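Local coordinates for GlcNAc Inducible Gene 2, GIG2 (Candida albicans, PDB 6AKZ), which binds an iron(III) ion in a cupin-type fold and is probably an oxygenase of the DUF1479 family, at residues A[81-89]-A[273-281]; A[155-166]-A[222-231]. One frame throughout, in Å; residues are numbered along the deposited sequence.

Contact 1: residues A[81-89]-A[273-281]; sequences LFKQRGCLM and RVLPSLKLS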
loop_
_atom_site.group_PDB
_atom_site.type_symbol
_atom_site.label_atom_id
_atom_site.label_comp_id
_atom_site.label_asym_id
_atom_site.label_seq_id
_atom_site.Cartn_x
_atom_site.Cartn_y
_atom_site.Cartn_z
ATOM N N LEU A 81 -1.408 17.925 -5.300
ATOM C CA LEU A 81 -0.875 17.021 -6.349
ATOM C C LEU A 81 -0.838 15.525 -5.851
ATOM O O LEU A 81 -1.114 14.564 -6.614
ATOM C CB LEU A 81 0.512 17.505 -6.806
ATOM C CG LEU A 81 0.459 18.741 -7.679
ATOM C CD1 LEU A 81 1.775 19.488 -7.678
ATOM C CD2 LEU A 81 -0.040 18.281 -9.039
ATOM N N PHE A 82 -0.454 15.337 -4.618
ATOM C CA PHE A 82 -0.360 13.987 -4.018
ATOM C C PHE A 82 -1.753 13.346 -3.964
ATOM O O PHE A 82 -1.896 12.224 -4.402
ATOM C CB PHE A 82 0.228 14.000 -2.655
ATOM C CG PHE A 82 0.122 12.656 -1.955
ATOM C CD1 PHE A 82 0.805 11.558 -2.431
ATOM C CD2 PHE A 82 -0.726 12.527 -0.875
ATOM C CE1 PHE A 82 0.715 10.341 -1.777
ATOM C CE2 PHE A 82 -0.878 11.314 -0.249
ATOM C CZ PHE A 82 -0.201 10.197 -0.757
ATOM N N LYS A 83 -2.801 14.073 -3.525
ATOM C CA LYS A 83 -4.101 13.470 -3.520
ATOM C C LYS A 83 -4.622 13.103 -4.916
ATOM O O LYS A 83 -5.413 12.190 -5.028
ATOM C CB LYS A 83 -5.117 14.310 -2.772
ATOM C CG LYS A 83 -4.753 14.460 -1.298
ATOM C CD LYS A 83 -5.957 14.936 -0.495
ATOM C CE LYS A 83 -5.719 14.716 0.969
ATOM N NZ LYS A 83 -6.951 14.788 1.839
ATOM N N GLN A 84 -4.284 13.877 -5.950
ATOM C CA GLN A 84 -4.651 13.566 -7.329
ATOM C C GLN A 84 -3.861 12.391 -7.897
ATOM O O GLN A 84 -4.400 11.474 -8.563
ATOM C CB GLN A 84 -4.466 14.823 -8.239
ATOM C CG GLN A 84 -4.686 14.543 -9.731
ATOM C CD GLN A 84 -4.039 15.500 -10.789
ATOM O OE1 GLN A 84 -2.992 16.163 -10.620
ATOM N NE2 GLN A 84 -4.701 15.546 -11.898
ATOM N N ARG A 85 -2.580 12.410 -7.651
ATOM C CA ARG A 85 -1.680 11.535 -8.379
ATOM C C ARG A 85 -1.302 10.267 -7.629
ATOM O O ARG A 85 -0.851 9.278 -8.259
ATOM C CB ARG A 85 -0.443 12.331 -8.818
ATOM C CG ARG A 85 -0.826 13.409 -9.819
ATOM C CD ARG A 85 0.239 14.364 -10.270
ATOM N NE ARG A 85 -0.416 15.439 -11.047
ATOM C CZ ARG A 85 0.236 16.183 -11.912
ATOM N NH1 ARG A 85 1.558 16.026 -12.079
ATOM N NH2 ARG A 85 -0.410 17.141 -12.570
ATOM N N GLY A 86 -1.483 10.320 -6.301
ATOM C CA GLY A 86 -1.390 9.148 -5.430
ATOM C C GLY A 86 0.008 8.650 -5.144
ATOM O O GLY A 86 0.201 7.513 -4.680
ATOM N N CYS A 87 1.048 9.425 -5.480
ATOM C CA CYS A 87 2.445 9.031 -5.234
ATOM C C CYS A 87 3.203 10.354 -4.950
ATOM O O CYS A 87 2.727 11.464 -5.246
ATOM C CB CYS A 87 3.066 8.240 -6.426
ATOM S SG CYS A 87 2.794 9.100 -7.993
ATOM N N LEU A 88 4.317 10.215 -4.328
ATOM C CA LEU A 88 5.191 11.329 -3.927
ATOM C C LEU A 88 6.604 10.833 -3.729
ATOM O O LEU A 88 6.808 9.843 -3.038
ATOM C CB LEU A 88 4.671 11.917 -2.613
ATOM C CG LEU A 88 5.510 13.073 -2.013
ATOM C CD1 LEU A 88 5.563 14.309 -2.910
ATOM C CD2 LEU A 88 4.800 13.474 -0.711
ATOM N N MET A 89 7.588 11.583 -4.216
ATOM C CA MET A 89 8.970 11.390 -3.912
ATOM C C MET A 89 9.452 12.595 -3.085
ATOM O O MET A 89 9.283 13.733 -3.494
ATOM C CB MET A 89 9.785 11.219 -5.193
ATOM C CG MET A 89 11.342 11.243 -4.954
ATOM S SD MET A 89 12.265 11.161 -6.527
ATOM C CE MET A 89 11.923 9.537 -7.037
ATOM N N ARG A 273 7.607 1.844 -11.459
ATOM C CA ARG A 273 6.724 2.468 -12.422
ATOM C C ARG A 273 5.326 2.562 -11.750
ATOM O O ARG A 273 4.921 1.684 -11.060
ATOM C CB ARG A 273 6.664 1.704 -13.724
ATOM C CG ARG A 273 8.035 1.625 -14.344
ATOM C CD ARG A 273 8.147 0.695 -15.492
ATOM N NE ARG A 273 7.079 0.705 -16.457
ATOM C CZ ARG A 273 6.970 1.548 -17.453
ATOM N NH1 ARG A 273 7.816 2.562 -17.611
ATOM N NH2 ARG A 273 5.989 1.401 -18.282
ATOM N N VAL A 274 4.654 3.665 -12.010
ATOM C CA VAL A 274 3.374 3.906 -11.435
ATOM C C VAL A 274 2.406 4.494 -12.471
ATOM O O VAL A 274 2.854 5.000 -13.505
ATOM C CB VAL A 274 3.494 4.978 -10.300
ATOM C CG1 VAL A 274 4.285 4.436 -9.137
ATOM C CG2 VAL A 274 4.178 6.268 -10.776
ATOM N N LEU A 275 1.136 4.455 -12.170
ATOM C CA LEU A 275 0.114 5.156 -12.940
ATOM C C LEU A 275 -0.354 6.257 -12.013
ATOM O O LEU A 275 -1.245 6.033 -11.190
ATOM C CB LEU A 275 -1.034 4.210 -13.277
ATOM C CG LEU A 275 -1.755 4.515 -14.555
ATOM C CD1 LEU A 275 -2.856 3.458 -14.752
ATOM C CD2 LEU A 275 -2.318 5.878 -14.465
ATOM N N PRO A 276 0.148 7.489 -12.199
ATOM C CA PRO A 276 -0.038 8.510 -11.211
ATOM C C PRO A 276 -1.384 9.238 -11.329
ATOM O O PRO A 276 -1.482 10.478 -11.546
ATOM C CB PRO A 276 1.209 9.399 -11.426
ATOM C CG PRO A 276 1.342 9.383 -12.926
ATOM C CD PRO A 276 1.172 7.894 -13.207
ATOM N N SER A 277 -2.472 8.469 -11.317
ATOM C CA SER A 277 -3.772 9.077 -11.374
ATOM C C SER A 277 -4.706 8.184 -10.512
ATOM O O SER A 277 -5.249 7.193 -10.975
ATOM C CB SER A 277 -4.268 9.129 -12.834
ATOM O OG SER A 277 -5.600 9.699 -12.934
ATOM N N LEU A 278 -4.960 8.597 -9.282
ATOM C CA LEU A 278 -5.533 7.674 -8.313
ATOM C C LEU A 278 -7.031 7.438 -8.560
ATOM O O LEU A 278 -7.489 6.293 -8.632
ATOM C CB LEU A 278 -5.220 8.187 -6.880
ATOM C CG LEU A 278 -5.745 7.408 -5.717
ATOM C CD1 LEU A 278 -5.254 5.975 -5.758
ATOM C CD2 LEU A 278 -5.205 8.110 -4.431
ATOM N N LYS A 279 -7.795 8.528 -8.646
ATOM C CA LYS A 279 -9.206 8.463 -8.833
ATOM C C LYS A 279 -9.579 7.831 -10.146
ATOM O O LYS A 279 -10.460 6.951 -10.150
ATOM C CB LYS A 279 -9.867 9.837 -8.729
ATOM C CG LYS A 279 -11.378 9.855 -8.686
ATOM C CD LYS A 279 -11.876 11.297 -8.850
ATOM C CE LYS A 279 -11.730 12.103 -7.591
ATOM N NZ LYS A 279 -12.052 13.521 -7.865
ATOM N N LEU A 280 -9.007 8.258 -11.254
ATOM C CA LEU A 280 -9.365 7.641 -12.536
ATOM C C LEU A 280 -9.019 6.176 -12.569
ATOM O O LEU A 280 -9.774 5.340 -13.124
ATOM C CB LEU A 280 -8.705 8.381 -13.701
ATOM C CG LEU A 280 -9.173 9.768 -13.973
ATOM C CD1 LEU A 280 -8.467 10.373 -15.151
ATOM C CD2 LEU A 280 -10.659 9.847 -14.164
ATOM N N SER A 281 -7.853 5.830 -12.017
ATOM C CA SER A 281 -7.468 4.444 -11.908
ATOM C C SER A 281 -8.516 3.536 -11.217
ATOM O O SER A 281 -8.883 2.487 -11.732
ATOM C CB SER A 281 -6.109 4.268 -11.261
ATOM O OG SER A 281 -5.015 4.664 -12.102
HETATM O O HOH W 1 -7.089 11.492 -8.721
#
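Gln84 O is gripped twice where the end of helix 76-85 meets the start of helix 278-287: Leu278 N donates to it at 3.0 Å, almost straight at 177°, and a water donates to the same Gln84 O at 2.7 Å. That water in turn accepts from Lys279 N, so two early amides of the second helix serve one carbonyl at the end of the first, one directly and the other through water. The first helix ends at Gly86, which has positive phi, and strand 87-91 of the large cupin-fold sheet follows.

Across the turn the backbones nearly touch. Arg85 CA makes a bent CA-H...O contact with Pro276 O at 3.3 Å, while CB and CG of Arg85 lie alongside that same oxygen; Pro276 is the centre of an inverse gamma turn. Leu278 is directed toward the 81-89 segment, and with CG anti to its backbone N (chi1 179°) its CD2 lies 4.1 Å from Gly86 CA. Within the helix end Arg85 NE donates to Gln84 OE1 at 2.7 Å, in the guanidinium plane but from above the amide plane, while Arg85 NH1 goes to Tyr60 O. Cys87 SG lies 3.8 Å from Pro276 CB and 4.2 Å from Val274 CG2.

Contact 2: residues A[155-166]-A[222-231]; sequences EFYVEDKENCLI and DAFKLDERTY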
loop_
_atom_site.group_PDB
_atom_site.type_symbol
_atom_site.label_atom_id
_atom_site.label_comp_id
_atom_site.label_asym_id
_atom_site.label_seq_id
_atom_site.Cartn_x
_atom_site.Cartn_y
_atom_site.Cartn_z
ATOM N N GLU A 155 -2.766 13.603 5.376
ATOM C CA GLU A 155 -3.482 13.560 4.106
ATOM C C GLU A 155 -4.687 12.652 4.227
ATOM O O GLU A 155 -5.657 12.791 3.468
ATOM C CB GLU A 155 -2.567 13.124 3.040
ATOM C CG GLU A 155 -1.301 14.023 2.910
ATOM C CD GLU A 155 -1.638 15.434 2.406
ATOM O OE1 GLU A 155 -2.529 15.523 1.514
ATOM O OE2 GLU A 155 -1.082 16.473 2.931
ATOM N N PHE A 156 -4.679 11.754 5.198
ATOM C CA PHE A 156 -5.851 10.841 5.399
ATOM C C PHE A 156 -6.734 11.400 6.543
ATOM O O PHE A 156 -6.319 12.293 7.360
ATOM C CB PHE A 156 -5.355 9.423 5.749
ATOM C CG PHE A 156 -4.719 8.726 4.605
ATOM C CD1 PHE A 156 -5.507 7.919 3.782
ATOM C CD2 PHE A 156 -3.365 8.794 4.397
ATOM C CE1 PHE A 156 -4.959 7.279 2.718
ATOM C CE2 PHE A 156 -2.778 8.151 3.324
ATOM C CZ PHE A 156 -3.568 7.401 2.492
ATOM N N TYR A 157 -7.973 10.936 6.609
ATOM C CA TYR A 157 -8.883 11.369 7.636
ATOM C C TYR A 157 -10.019 10.431 7.833
ATOM O O TYR A 157 -10.247 9.540 7.008
ATOM C CB TYR A 157 -9.463 12.750 7.212
ATOM C CG TYR A 157 -10.445 12.743 6.085
ATOM C CD1 TYR A 157 -10.022 12.694 4.783
ATOM C CD2 TYR A 157 -11.819 12.755 6.342
ATOM C CE1 TYR A 157 -10.930 12.751 3.706
ATOM C CE2 TYR A 157 -12.747 12.796 5.297
ATOM C CZ TYR A 157 -12.292 12.830 3.973
ATOM O OH TYR A 157 -13.149 12.799 2.934
ATOM N N VAL A 158 -10.736 10.621 8.944
ATOM C CA VAL A 158 -12.014 9.991 9.100
ATOM C C VAL A 158 -13.007 11.022 9.544
ATOM O O VAL A 158 -12.664 12.001 10.208
ATOM C CB VAL A 158 -12.067 8.801 10.073
ATOM C CG1 VAL A 158 -11.232 7.680 9.524
ATOM C CG2 VAL A 158 -11.651 9.147 11.509
ATOM N N GLU A 159 -14.238 10.779 9.181
ATOM C CA GLU A 159 -15.323 11.668 9.535
ATOM C C GLU A 159 -15.903 11.311 10.893
ATOM O O GLU A 159 -16.025 12.158 11.748
ATOM C CB GLU A 159 -16.389 11.601 8.484
ATOM C CG GLU A 159 -17.423 12.718 8.628
ATOM C CD GLU A 159 -18.247 12.842 7.363
ATOM O OE1 GLU A 159 -19.154 12.034 7.226
ATOM O OE2 GLU A 159 -17.921 13.696 6.483
ATOM N N ASP A 160 -16.165 10.053 11.109
ATOM C CA ASP A 160 -16.708 9.597 12.373
ATOM C C ASP A 160 -15.603 9.374 13.370
ATOM O O ASP A 160 -15.230 8.290 13.645
ATOM C CB ASP A 160 -17.495 8.339 12.142
ATOM C CG ASP A 160 -18.149 7.802 13.390
ATOM O OD1 ASP A 160 -18.022 8.372 14.454
ATOM O OD2 ASP A 160 -18.738 6.738 13.227
ATOM N N LYS A 161 -15.099 10.455 13.896
ATOM C CA LYS A 161 -13.996 10.451 14.843
ATOM C C LYS A 161 -14.373 9.874 16.202
ATOM O O LYS A 161 -13.509 9.341 16.903
ATOM C CB LYS A 161 -13.379 11.825 15.043
ATOM C CG LYS A 161 -12.694 12.349 13.777
ATOM C CD LYS A 161 -12.042 13.710 14.074
ATOM C CE LYS A 161 -11.215 14.291 12.929
ATOM N NZ LYS A 161 -12.067 14.242 11.684
ATOM N N GLU A 162 -15.652 9.929 16.542
ATOM C CA GLU A 162 -16.052 9.433 17.837
ATOM C C GLU A 162 -15.935 7.936 17.920
ATOM O O GLU A 162 -15.593 7.421 18.983
ATOM C CB GLU A 162 -17.487 9.869 18.118
ATOM C CG GLU A 162 -17.966 9.560 19.540
ATOM C CD GLU A 162 -17.026 10.053 20.625
ATOM O OE1 GLU A 162 -16.446 11.169 20.506
ATOM O OE2 GLU A 162 -16.879 9.307 21.610
ATOM N N ASN A 163 -16.227 7.228 16.825
ATOM C CA ASN A 163 -16.301 5.775 16.835
ATOM C C ASN A 163 -15.322 4.996 15.986
ATOM O O ASN A 163 -15.075 3.800 16.268
ATOM C CB ASN A 163 -17.684 5.352 16.440
ATOM C CG ASN A 163 -18.701 5.846 17.413
ATOM O OD1 ASN A 163 -18.560 5.631 18.623
ATOM N ND2 ASN A 163 -19.628 6.605 16.928
ATOM N N CYS A 164 -14.760 5.624 14.953
ATOM C CA CYS A 164 -13.950 4.838 14.019
ATOM C C CYS A 164 -12.652 4.426 14.713
ATOM O O CYS A 164 -11.854 5.299 15.204
ATOM C CB CYS A 164 -13.630 5.664 12.786
ATOM S SG CYS A 164 -12.825 4.755 11.477
ATOM N N LEU A 165 -12.362 3.125 14.717
ATOM C CA LEU A 165 -11.235 2.595 15.494
ATOM C C LEU A 165 -9.876 2.724 14.776
ATOM O O LEU A 165 -9.223 1.727 14.445
ATOM C CB LEU A 165 -11.522 1.163 15.957
ATOM C CG LEU A 165 -12.699 1.098 16.948
ATOM C CD1 LEU A 165 -12.930 -0.379 17.231
ATOM C CD2 LEU A 165 -12.395 1.843 18.247
ATOM N N ILE A 166 -9.436 3.971 14.605
ATOM C CA ILE A 166 -8.159 4.271 13.976
ATOM C C ILE A 166 -7.535 5.483 14.655
ATOM O O ILE A 166 -8.257 6.408 15.109
ATOM C CB ILE A 166 -8.297 4.403 12.464
ATOM C CG1 ILE A 166 -6.941 4.662 11.806
ATOM C CG2 ILE A 166 -9.240 5.525 12.096
ATOM C CD1 ILE A 166 -7.010 4.488 10.282
ATOM N N ASP A 222 -13.339 9.744 -2.813
ATOM C CA ASP A 222 -12.311 10.326 -1.970
ATOM C C ASP A 222 -11.487 9.124 -1.477
ATOM O O ASP A 222 -11.862 8.413 -0.549
ATOM C CB ASP A 222 -12.919 11.087 -0.790
ATOM C CG ASP A 222 -11.867 11.920 -0.050
ATOM O OD1 ASP A 222 -10.668 11.574 -0.146
ATOM O OD2 ASP A 222 -12.284 12.899 0.588
ATOM N N ALA A 223 -10.297 9.018 -2.034
ATOM C CA ALA A 223 -9.313 7.952 -1.640
ATOM C C ALA A 223 -8.680 8.065 -0.256
ATOM O O ALA A 223 -8.003 7.125 0.209
ATOM C CB ALA A 223 -8.194 7.929 -2.689
ATOM N N PHE A 224 -8.958 9.158 0.397
ATOM C CA PHE A 224 -8.312 9.504 1.648
ATOM C C PHE A 224 -9.200 9.396 2.844
ATOM O O PHE A 224 -8.703 9.599 3.941
ATOM C CB PHE A 224 -7.593 10.833 1.550
ATOM C CG PHE A 224 -6.519 10.789 0.544
ATOM C CD1 PHE A 224 -5.235 10.348 0.889
ATOM C CD2 PHE A 224 -6.797 11.040 -0.804
ATOM C CE1 PHE A 224 -4.244 10.235 -0.066
ATOM C CE2 PHE A 224 -5.800 10.932 -1.759
ATOM C CZ PHE A 224 -4.530 10.484 -1.387
ATOM N N LYS A 225 -10.479 9.074 2.626
ATOM C CA LYS A 225 -11.420 8.920 3.716
ATOM C C LYS A 225 -11.421 7.446 4.192
ATOM O O LYS A 225 -11.694 6.543 3.392
ATOM C CB LYS A 225 -12.801 9.291 3.224
ATOM C CG LYS A 225 -13.862 9.128 4.268
ATOM C CD LYS A 225 -15.183 9.760 3.786
ATOM C CE LYS A 225 -16.306 9.482 4.811
ATOM N NZ LYS A 225 -17.450 10.340 4.356
ATOM N N LEU A 226 -11.181 7.232 5.474
ATOM C CA LEU A 226 -10.924 5.941 5.972
ATOM C C LEU A 226 -12.003 5.299 6.849
ATOM O O LEU A 226 -11.812 4.234 7.396
ATOM C CB LEU A 226 -9.565 5.962 6.628
ATOM C CG LEU A 226 -8.380 6.240 5.750
ATOM C CD1 LEU A 226 -7.102 6.131 6.568
ATOM C CD2 LEU A 226 -8.270 5.384 4.492
ATOM N N ASP A 227 -13.138 5.944 6.969
ATOM C CA ASP A 227 -14.202 5.420 7.841
ATOM C C ASP A 227 -14.563 3.972 7.594
ATOM O O ASP A 227 -14.664 3.190 8.547
ATOM C CB ASP A 227 -15.464 6.285 7.711
ATOM C CG ASP A 227 -15.265 7.728 8.126
ATOM O OD1 ASP A 227 -14.377 8.443 7.608
ATOM O OD2 ASP A 227 -16.075 8.209 8.969
ATOM N N GLU A 228 -14.756 3.591 6.342
ATOM C CA GLU A 228 -15.151 2.242 5.994
ATOM C C GLU A 228 -13.899 1.357 5.872
ATOM O O GLU A 228 -13.902 0.210 6.321
ATOM C CB GLU A 228 -15.928 2.202 4.661
ATOM C CG GLU A 228 -17.270 2.888 4.727
ATOM C CD GLU A 228 -17.162 4.376 4.618
ATOM O OE1 GLU A 228 -16.175 4.890 4.041
ATOM O OE2 GLU A 228 -18.093 5.054 5.067
ATOM N N ARG A 229 -12.824 1.889 5.270
ATOM C CA ARG A 229 -11.625 1.054 5.067
ATOM C C ARG A 229 -10.971 0.486 6.310
ATOM O O ARG A 229 -10.340 -0.567 6.263
ATOM C CB ARG A 229 -10.599 1.852 4.241
ATOM C CG ARG A 229 -9.763 0.905 3.396
ATOM C CD ARG A 229 -8.946 1.685 2.415
ATOM N NE ARG A 229 -8.264 0.767 1.517
ATOM C CZ ARG A 229 -8.057 1.000 0.216
ATOM N NH1 ARG A 229 -8.430 2.176 -0.349
ATOM N NH2 ARG A 229 -7.454 0.092 -0.506
ATOM N N THR A 230 -11.119 1.237 7.415
ATOM C CA THR A 230 -10.738 0.831 8.795
ATOM C C THR A 230 -11.244 -0.579 9.144
ATOM O O THR A 230 -10.588 -1.314 9.878
ATOM C CB THR A 230 -11.151 1.974 9.784
ATOM O OG1 THR A 230 -10.300 3.130 9.547
ATOM C CG2 THR A 230 -10.955 1.593 11.252
ATOM N N TYR A 231 -12.381 -0.964 8.588
ATOM C CA TYR A 231 -13.014 -2.207 8.916
ATOM C C TYR A 231 -13.020 -3.216 7.746
ATOM O O TYR A 231 -13.724 -4.197 7.781
ATOM C CB TYR A 231 -14.455 -1.920 9.344
ATOM C CG TYR A 231 -14.505 -1.033 10.548
ATOM C CD1 TYR A 231 -14.364 -1.570 11.837
ATOM C CD2 TYR A 231 -14.675 0.356 10.421
ATOM C CE1 TYR A 231 -14.392 -0.760 12.977
ATOM C CE2 TYR A 231 -14.711 1.176 11.570
ATOM C CZ TYR A 231 -14.560 0.576 12.853
ATOM O OH TYR A 231 -14.560 1.353 14.026
HETATM O O HOH W 2 -17.358 13.215 3.298
#
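A single parallel beta bridge, Tyr157 with Lys225, joins two irregular loops here: residues 155-166, which follow helix 143-153, and the loop of residues 222-231, which opens with a type I turn from Asp222 to Lys225. Tyr157 N donates to Phe224 O at 3.1 Å, and Leu226 N returns a bond to Tyr157 O.

The Tyr157 side chain folds back over the bridge. Its CG sits between the backbone N and carbonyl carbon (chi1 72°), which lays one ring face over Lys225 CA in a CH-pi contact and carries OH to Asp222 OD2 at 2.5 Å, a short bond that meets the carboxylate from above its plane. The other oxygen, Asp222 OD1, accepts from Phe224 N as an Asx turn, so both ends of this carboxylate are held.

Asp227 does similar work further along. Its OD1 takes Glu159 N on the syn lone pair at 2.8 Å, and OD2 takes Asp160 N, also at 2.8 Å, clamping two successive amides with one carboxylate. At the far end Tyr231 OH accepts from Leu165 N at 2.9 Å, and Cys164 SG comes at the Tyr231 ring obliquely, 4.0 Å from Tyr231 CE2. Glu159 and Lys225 form only a long salt bridge, supplemented by a shared water.

Next to the bridge apolar side chains pack: Phe224 CD1 lies over one face of the Phe156 ring, 3.6 Å from CE1 of Phe156, the two planes inclined at 51°, and Leu226 CD1 packs against CD1 of Phe156. Phe224 also meets His350 of strand 346-350 edge-to-face and touches Leu278 of helix 278-287, while Leu165 leans on helix 445-460 and Tyr231 on helix 204-208.

How the contacts relate
Contact 2 is nested along the chain inside the loop that contact 1 closes, and their centres lie about 20 Å apart, yet they meet directly. Phe224 packs against the end of helix 76-85: its CE1 lies 3.5 Å from Phe82 CE2, and its CE2 lies 3.5 Å from Lys83 O. Ala223 CB touches Leu278 CD2, also at 3.5 Å, and Lys83 NZ comes within 2.9 Å of Glu155 O. The iron lies on the side of contact 1: the Val274 side chain is about 9 Å from the metal and about 4 Å from that of His355, which binds it with His192 and Asp194. Contact 2 is away from this site.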